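Local structure of protein yojF (Bacillus subtilis, 1NJH) at residues Asp11-Leu16 and Gln59-Gly64; Ile26-Thr31 and Ile79-Leu84; Glu92-Met97 and Gln111-Pro116. The protein is of unknown function, a member of the DUF1806 family that forms a two-chain assembly of mostly antiparallel beta structure. All blocks are in the same frame, centred on the assembly; numbering follows the deposited sequence.

Contact 1 of 3, residues Asp11-Leu16 and Gln59-Gly64; sequences DVQASL and QAKIKG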
# COMPACT_ATOMS: atom_id res chain seq x y z
N ASP A 11 6.65 3.46 22.74
CA ASP A 11 7.47 4.46 22.06
C ASP A 11 6.94 4.69 20.65
O ASP A 11 6.88 5.82 20.18
CB ASP A 11 8.94 4.02 22.00
CG ASP A 11 9.90 5.17 21.66
OD1 ASP A 11 10.88 4.94 20.91
OD2 ASP A 11 9.70 6.31 22.15
N VAL A 12 6.54 3.61 19.98
CA VAL A 12 5.99 3.73 18.63
C VAL A 12 4.68 4.50 18.69
O VAL A 12 4.43 5.40 17.89
CB VAL A 12 5.73 2.35 17.99
CG1 VAL A 12 4.95 2.52 16.69
CG2 VAL A 12 7.04 1.65 17.71
N GLN A 13 3.84 4.14 19.67
CA GLN A 13 2.56 4.82 19.83
C GLN A 13 2.78 6.31 20.02
O GLN A 13 2.10 7.13 19.41
CB GLN A 13 1.79 4.27 21.04
CG GLN A 13 0.44 4.95 21.25
CD GLN A 13 -0.52 4.70 20.09
OE1 GLN A 13 -0.70 3.57 19.64
NE2 GLN A 13 -1.15 5.77 19.61
N ALA A 14 3.75 6.67 20.85
CA ALA A 14 4.05 8.08 21.08
C ALA A 14 4.52 8.74 19.79
O ALA A 14 4.20 9.89 19.52
CB ALA A 14 5.12 8.21 22.16
N SER A 15 5.28 8.01 18.99
CA SER A 15 5.79 8.54 17.74
C SER A 15 4.67 8.73 16.71
O SER A 15 4.64 9.72 15.97
CB SER A 15 6.86 7.60 17.17
OG SER A 15 7.42 8.13 15.98
N LEU A 16 3.73 7.79 16.67
CA LEU A 16 2.61 7.90 15.74
C LEU A 16 1.76 9.12 16.05
O LEU A 16 1.39 9.87 15.15
CB LEU A 16 1.74 6.64 15.78
CG LEU A 16 2.33 5.31 15.27
CD1 LEU A 16 1.40 4.15 15.66
CD2 LEU A 16 2.50 5.33 13.75
N GLN A 59 -6.27 9.56 13.85
CA GLN A 59 -6.20 8.54 14.89
C GLN A 59 -5.16 7.53 14.42
O GLN A 59 -5.03 7.28 13.21
CB GLN A 59 -7.56 7.86 15.10
CG GLN A 59 -8.53 8.69 15.92
CD GLN A 59 -8.05 8.91 17.35
OE1 GLN A 59 -8.33 9.95 17.97
NE2 GLN A 59 -7.34 7.92 17.90
N ALA A 60 -4.40 6.99 15.36
CA ALA A 60 -3.35 6.03 15.05
C ALA A 60 -3.13 5.13 16.24
O ALA A 60 -3.13 5.58 17.38
CB ALA A 60 -2.05 6.77 14.70
N LYS A 61 -2.94 3.84 15.97
CA LYS A 61 -2.70 2.90 17.04
C LYS A 61 -1.87 1.70 16.64
O LYS A 61 -2.06 1.14 15.56
CB LYS A 61 -4.04 2.42 17.61
CG LYS A 61 -3.92 1.46 18.79
CD LYS A 61 -5.26 1.28 19.48
CE LYS A 61 -5.17 0.31 20.66
NZ LYS A 61 -4.22 0.75 21.71
N ILE A 62 -0.92 1.33 17.49
CA ILE A 62 -0.13 0.14 17.25
C ILE A 62 -0.71 -0.87 18.24
O ILE A 62 -0.92 -0.55 19.41
CB ILE A 62 1.38 0.36 17.50
CG1 ILE A 62 2.11 -0.99 17.38
CG2 ILE A 62 1.61 1.04 18.84
CD1 ILE A 62 3.62 -0.85 17.30
N LYS A 63 -1.01 -2.07 17.73
CA LYS A 63 -1.60 -3.13 18.55
C LYS A 63 -0.84 -4.44 18.45
O LYS A 63 -0.01 -4.64 17.55
CB LYS A 63 -3.05 -3.39 18.13
CG LYS A 63 -3.97 -2.19 18.23
CD LYS A 63 -5.41 -2.57 17.88
CE LYS A 63 -6.32 -1.35 17.88
NZ LYS A 63 -7.76 -1.70 17.68
N GLY A 64 -1.14 -5.35 19.38
CA GLY A 64 -0.49 -6.64 19.39
C GLY A 64 0.60 -6.71 20.43
O GLY A 64 0.88 -5.73 21.11
O HOH W 1 -0.80 1.53 21.46
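Gln13 plugs its side-chain amide into the backbone of the strand, gripping two polar groups there at once. Its NE2 donates to Ala60 O at 3.0 Å; the bond is almost straight at 177° and lies in the amide plane of Gln13, although the nitrogen sits above the plane of the Ala60 carbonyl. Its OE1 accepts from Ile62 N at 3.1 Å. The CG stands anti to the backbone N, and a bend at chi2 (64°) turns the amide in to the strand. In strand 45-63 the other edge of this stretch is bonded through Gln59, Lys61 and Lys63 to strand 68-74, so the glutamine amide does here what a neighbouring strand would do: helix 9-18 lies along the edge of the sheet, and residues 11-16 run antiparallel to residues 59-63, at 166° with axes 7.9 Å apart. Tight apolar packing backs this polar seam on its buried side. Val12 CG1 comes to 3.7 Å from Ile62 CD1, the two side chains crossing at about a right angle, while Leu16 CB rests 3.9 Å from the methyl of Ala60, and Val12 and Leu16 also reach Met97 and Leu95 respectively. The solvent side is looser. Lys61 points its CB away, and its side chain meets Gln13 OE1 loosely, CG at 3.9 Å. A water completes that side by donating both to Gln13 OE1 at 2.7 Å and to Ile62 O, giving OE1 a second donor, while the carboxylate of Glu17 takes a further hydrogen bond from Gln13 NE2.

Contact 2 of 3, residues Ile26-Thr31 and Ile79-Leu84; sequences IHLETT and IYAEGL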
# COMPACT_ATOMS: atom_id res chain seq x y z
N ILE A 26 4.01 8.94 3.33
CA ILE A 26 4.08 7.56 3.73
C ILE A 26 4.71 6.64 2.68
O ILE A 26 4.54 6.83 1.46
CB ILE A 26 2.63 7.05 4.07
CG1 ILE A 26 2.14 7.75 5.34
CG2 ILE A 26 2.61 5.52 4.20
CD1 ILE A 26 0.89 7.21 5.92
N HIS A 27 5.49 5.68 3.16
CA HIS A 27 6.06 4.65 2.32
C HIS A 27 5.49 3.36 2.91
O HIS A 27 5.64 3.11 4.11
CB HIS A 27 7.59 4.60 2.38
CG HIS A 27 8.17 3.58 1.46
ND1 HIS A 27 8.41 2.27 1.84
CD2 HIS A 27 8.45 3.64 0.14
CE1 HIS A 27 8.82 1.58 0.79
NE2 HIS A 27 8.85 2.39 -0.26
N LEU A 28 4.82 2.55 2.09
CA LEU A 28 4.24 1.28 2.54
C LEU A 28 4.57 0.29 1.45
O LEU A 28 4.17 0.46 0.30
CB LEU A 28 2.73 1.39 2.70
CG LEU A 28 2.03 0.09 3.11
CD1 LEU A 28 2.52 -0.38 4.47
CD2 LEU A 28 0.52 0.33 3.12
N GLU A 29 5.29 -0.76 1.82
CA GLU A 29 5.74 -1.74 0.84
C GLU A 29 5.76 -3.16 1.40
O GLU A 29 6.04 -3.37 2.58
CB GLU A 29 7.16 -1.32 0.38
CG GLU A 29 7.94 -2.35 -0.44
CD GLU A 29 9.32 -1.85 -0.88
OE1 GLU A 29 9.89 -0.95 -0.22
OE2 GLU A 29 9.86 -2.37 -1.89
N THR A 30 5.44 -4.12 0.53
CA THR A 30 5.46 -5.54 0.90
C THR A 30 6.27 -6.25 -0.17
O THR A 30 6.11 -6.00 -1.36
CB THR A 30 4.03 -6.17 0.97
OG1 THR A 30 3.31 -5.95 -0.25
CG2 THR A 30 3.25 -5.57 2.10
N THR A 31 7.14 -7.15 0.27
CA THR A 31 8.01 -7.89 -0.65
C THR A 31 7.96 -9.38 -0.31
O THR A 31 7.54 -9.76 0.78
CB THR A 31 9.46 -7.42 -0.52
OG1 THR A 31 9.86 -7.51 0.85
CG2 THR A 31 9.59 -5.97 -0.98
N ILE A 79 -4.85 3.23 6.55
CA ILE A 79 -3.54 2.70 6.20
C ILE A 79 -3.31 1.68 7.30
O ILE A 79 -3.42 1.98 8.51
CB ILE A 79 -2.45 3.76 6.21
CG1 ILE A 79 -2.70 4.75 5.08
CG2 ILE A 79 -1.07 3.08 6.11
CD1 ILE A 79 -1.67 5.86 5.01
N TYR A 80 -3.01 0.45 6.90
CA TYR A 80 -2.83 -0.62 7.86
C TYR A 80 -1.67 -1.54 7.46
O TYR A 80 -1.49 -1.85 6.28
CB TYR A 80 -4.14 -1.41 7.92
CG TYR A 80 -4.12 -2.63 8.78
CD1 TYR A 80 -4.28 -2.55 10.16
CD2 TYR A 80 -3.97 -3.89 8.20
CE1 TYR A 80 -4.30 -3.70 10.95
CE2 TYR A 80 -3.99 -5.04 8.97
CZ TYR A 80 -4.15 -4.95 10.34
OH TYR A 80 -4.15 -6.11 11.10
N ALA A 81 -0.87 -1.93 8.45
CA ALA A 81 0.28 -2.81 8.22
C ALA A 81 0.36 -3.81 9.37
O ALA A 81 0.31 -3.42 10.54
CB ALA A 81 1.58 -2.00 8.14
N GLU A 82 0.49 -5.09 9.04
CA GLU A 82 0.61 -6.15 10.05
C GLU A 82 1.95 -6.86 9.88
O GLU A 82 2.49 -6.92 8.78
CB GLU A 82 -0.53 -7.16 9.88
CG GLU A 82 -0.30 -8.53 10.55
CD GLU A 82 -0.38 -8.48 12.07
OE1 GLU A 82 0.60 -8.04 12.72
OE2 GLU A 82 -1.43 -8.87 12.61
N GLY A 83 2.49 -7.40 10.98
CA GLY A 83 3.75 -8.11 10.92
C GLY A 83 4.97 -7.27 11.23
O GLY A 83 6.09 -7.68 10.94
N LEU A 84 4.76 -6.10 11.82
CA LEU A 84 5.88 -5.22 12.16
C LEU A 84 6.58 -5.71 13.43
O LEU A 84 5.93 -6.02 14.43
CB LEU A 84 5.35 -3.80 12.38
CG LEU A 84 4.69 -3.20 11.12
CD1 LEU A 84 4.03 -1.89 11.49
CD2 LEU A 84 5.72 -2.99 10.00
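The interior of a curled antiparallel sheet, whose strand pairings close into a barrel-like ring, is where Leu28 meets Ile79 and Ala81. Strands 24-32 and 78-89 are not neighbours in that ring; they face each other across its core, and the two segments cross at 42° with their axes 9.1 Å apart. Side chains fill most of the distance. Leu28 holds its CG anti to the backbone N (chi1 177°), which carries the fork of the residue across to the other strand. One prong, CD1, rests on the methyl of Ala81 at 4.1 Å. The other, CD2, has two looser neighbours, Ile79 CG2 at 4.4 Å and the carbonyl Tyr80 O. Further along, Ile26 and Ile79 reach toward each other tip to tip, though their modelled CD1 atoms sit closer than carbons can, so the exact fit there is doubtful. Leu110 closes over both Ile26 and Leu28, and Leu72 adds to Ile26. The strand holding Ile79 and Tyr80 also pairs antiparallel with one from the second subunit, carrying the sheet across the interface, where Ile79 packs on Ile50 of that subunit. Midway along strand 78-89 the regular pairing is interrupted: Gly83 and Leu84 both face Tyr68 in a G1 beta bulge, with Gly83 at backbone angles that call for glycine. There Glu82 curls back, and its OE1 uses the anti lone pair to take Gly83 N in a short bond of 2.6 Å.

Contact 3 of 3, residues Glu92-Met97 and Gln111-Pro116; sequences ENRLLM and QISEKP
Leu95 and Ile112 form an antiparallel hydrogen-bonded pair, Leu95 N giving to Ile112 O at 3.0 Å and Ile112 N to Leu95 O at 2.9 Å. Leu95 O also receives a CA-H contact from Gln111. On the face of Leu95 and Ile112, Ile112 CD1 meets Leu95 CD2 and the CE of Met97, a selenomethionine, each at 4.2 Å; Leu16 of helix 9-18 packs on Leu95 and Ile112, and Val12 on Met97. On the other face Leu96 CD2 lies against the extended side chain of Gln111, 3.8 Å from its CD, while a water links Gln111 NE2 to Met97 O. At the end of the paired region, Arg94 folds its aliphatic part over Ser113, with CD 3.1 Å from OG. A water joins Arg94 NH1, Ser113 OG and Pro116 O, and Asp90 holds the guanidinium by a salt bridge to NE. Farthest out, Asn93, its CG anti to the backbone N (chi1 -170°), sends ND2 to Glu114 OE2 at 3.2 Å. The carboxylate is met on its anti side, with the two planes 76° apart, and a long, weak ion pair links Glu114 OE1 to Arg22. An alanine at Asn93 has no amide to offer, so Glu114 OE2 would be left without this donor and its carboxylate would probably be freer to turn. The paired backbone thus satisfies itself, whereas polar side chains and bridging waters make the links where the flanking loops diverge.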
# COMPACT_ATOMS: atom_id res chain seq x y z
N GLU A 92 16.46 12.29 10.69
CA GLU A 92 15.53 13.20 10.03
C GLU A 92 14.17 13.13 10.71
O GLU A 92 13.19 13.70 10.23
CB GLU A 92 15.40 12.84 8.55
CG GLU A 92 16.64 13.19 7.74
CD GLU A 92 16.64 12.54 6.38
OE1 GLU A 92 15.64 12.70 5.64
OE2 GLU A 92 17.64 11.87 6.04
N ASN A 93 14.13 12.46 11.86
CA ASN A 93 12.90 12.32 12.62
C ASN A 93 11.84 11.58 11.82
O ASN A 93 10.66 11.95 11.83
CB ASN A 93 12.38 13.70 13.04
CG ASN A 93 11.24 13.61 14.03
OD1 ASN A 93 11.40 13.06 15.12
ND2 ASN A 93 10.09 14.15 13.66
N ARG A 94 12.24 10.54 11.11
CA ARG A 94 11.28 9.77 10.34
C ARG A 94 11.06 8.45 11.05
O ARG A 94 12.03 7.77 11.43
CB ARG A 94 11.79 9.53 8.91
CG ARG A 94 12.02 10.81 8.13
CD ARG A 94 12.51 10.52 6.72
NE ARG A 94 13.73 9.71 6.71
CZ ARG A 94 14.41 9.42 5.60
NH1 ARG A 94 13.99 9.88 4.43
NH2 ARG A 94 15.49 8.66 5.66
N LEU A 95 9.79 8.09 11.27
CA LEU A 95 9.47 6.84 11.93
C LEU A 95 9.53 5.73 10.88
O LEU A 95 8.74 5.70 9.92
CB LEU A 95 8.08 6.90 12.58
CG LEU A 95 7.50 5.60 13.16
CD1 LEU A 95 8.36 5.11 14.33
CD2 LEU A 95 6.06 5.85 13.65
N LEU A 96 10.48 4.83 11.08
CA LEU A 96 10.70 3.69 10.19
C LEU A 96 10.33 2.39 10.87
O LEU A 96 10.86 2.07 11.94
CB LEU A 96 12.18 3.62 9.78
CG LEU A 96 12.81 4.94 9.35
CD1 LEU A 96 14.24 4.68 8.94
CD2 LEU A 96 12.02 5.57 8.22
N MSE A 97 9.41 1.64 10.28
CA MSE A 97 9.02 0.37 10.88
C MSE A 97 9.10 -0.74 9.85
O MSE A 97 8.92 -0.51 8.65
CB MSE A 97 7.60 0.47 11.44
CG MSE A 97 7.48 1.49 12.54
SE MSE A 97 5.62 1.85 12.92
CE MSE A 97 5.23 2.96 11.37
N GLN A 111 6.78 3.48 6.70
CA GLN A 111 7.60 4.61 7.10
C GLN A 111 6.79 5.91 6.99
O GLN A 111 6.02 6.09 6.04
CB GLN A 111 8.84 4.70 6.20
CG GLN A 111 9.59 3.38 5.99
CD GLN A 111 10.89 3.59 5.23
OE1 GLN A 111 10.99 4.51 4.42
NE2 GLN A 111 11.88 2.76 5.48
N ILE A 112 6.98 6.82 7.95
CA ILE A 112 6.26 8.08 8.01
C ILE A 112 7.26 9.22 8.15
O ILE A 112 8.15 9.15 9.00
CB ILE A 112 5.30 8.09 9.24
CG1 ILE A 112 4.39 6.85 9.17
CG2 ILE A 112 4.50 9.38 9.29
CD1 ILE A 112 3.48 6.63 10.37
N SER A 113 7.09 10.27 7.35
CA SER A 113 7.98 11.43 7.37
C SER A 113 7.24 12.72 7.06
O SER A 113 6.24 12.72 6.36
CB SER A 113 9.09 11.22 6.33
OG SER A 113 10.01 12.31 6.31
N GLU A 114 7.75 13.84 7.59
CA GLU A 114 7.14 15.13 7.33
C GLU A 114 7.56 15.61 5.94
O GLU A 114 6.94 16.50 5.36
CB GLU A 114 7.59 16.13 8.39
CG GLU A 114 7.34 15.66 9.81
CD GLU A 114 7.88 16.62 10.86
OE1 GLU A 114 7.34 17.74 10.96
OE2 GLU A 114 8.83 16.25 11.57
N LYS A 115 8.61 15.00 5.39
CA LYS A 115 9.09 15.38 4.07
C LYS A 115 9.13 14.16 3.15
O LYS A 115 9.18 13.03 3.62
CB LYS A 115 10.50 15.96 4.17
CG LYS A 115 10.59 17.26 4.92
CD LYS A 115 12.04 17.70 5.02
CE LYS A 115 12.19 18.95 5.86
NZ LYS A 115 13.64 19.29 6.02
N PRO A 116 9.11 14.38 1.83
CA PRO A 116 9.15 13.28 0.86
C PRO A 116 10.35 12.36 1.06
O PRO A 116 11.45 12.80 1.43
CB PRO A 116 9.24 14.00 -0.49
CG PRO A 116 8.50 15.27 -0.24
CD PRO A 116 9.01 15.68 1.13
O HOH W 2 12.15 14.71 7.50
O HOH W 3 10.06 13.58 9.68
O HOH W 4 11.96 12.19 4.26
O HOH W 5 11.15 0.33 7.15

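In the fold
All three contacts reach one curled antiparallel sheet, with centres 13 to 14 Å apart. Contacts 1 and 2 interlock along the chain, their segments alternating, and contact 3 follows both. Helix 9-18 ties contact 1 to contact 3: Leu16 CD2 packs on Leu95 CD2 and on Ile112 CD1, and Val12 on Met97. Contacts 2 and 3 share neighbouring strands, 24-32 with 106-113 and 78-89 with 95-101, and probably a hydrogen bond between Gln111 N and His27 O. Contacts 1 and 2 do not touch, about 6 Å between nearest atoms, yet strands 24-32 and 45-63 are sheet neighbours. Helix 9-18 thus lies against the edge of strand 45-63 and packs on the hairpin strands, while contact 2 spans the interior.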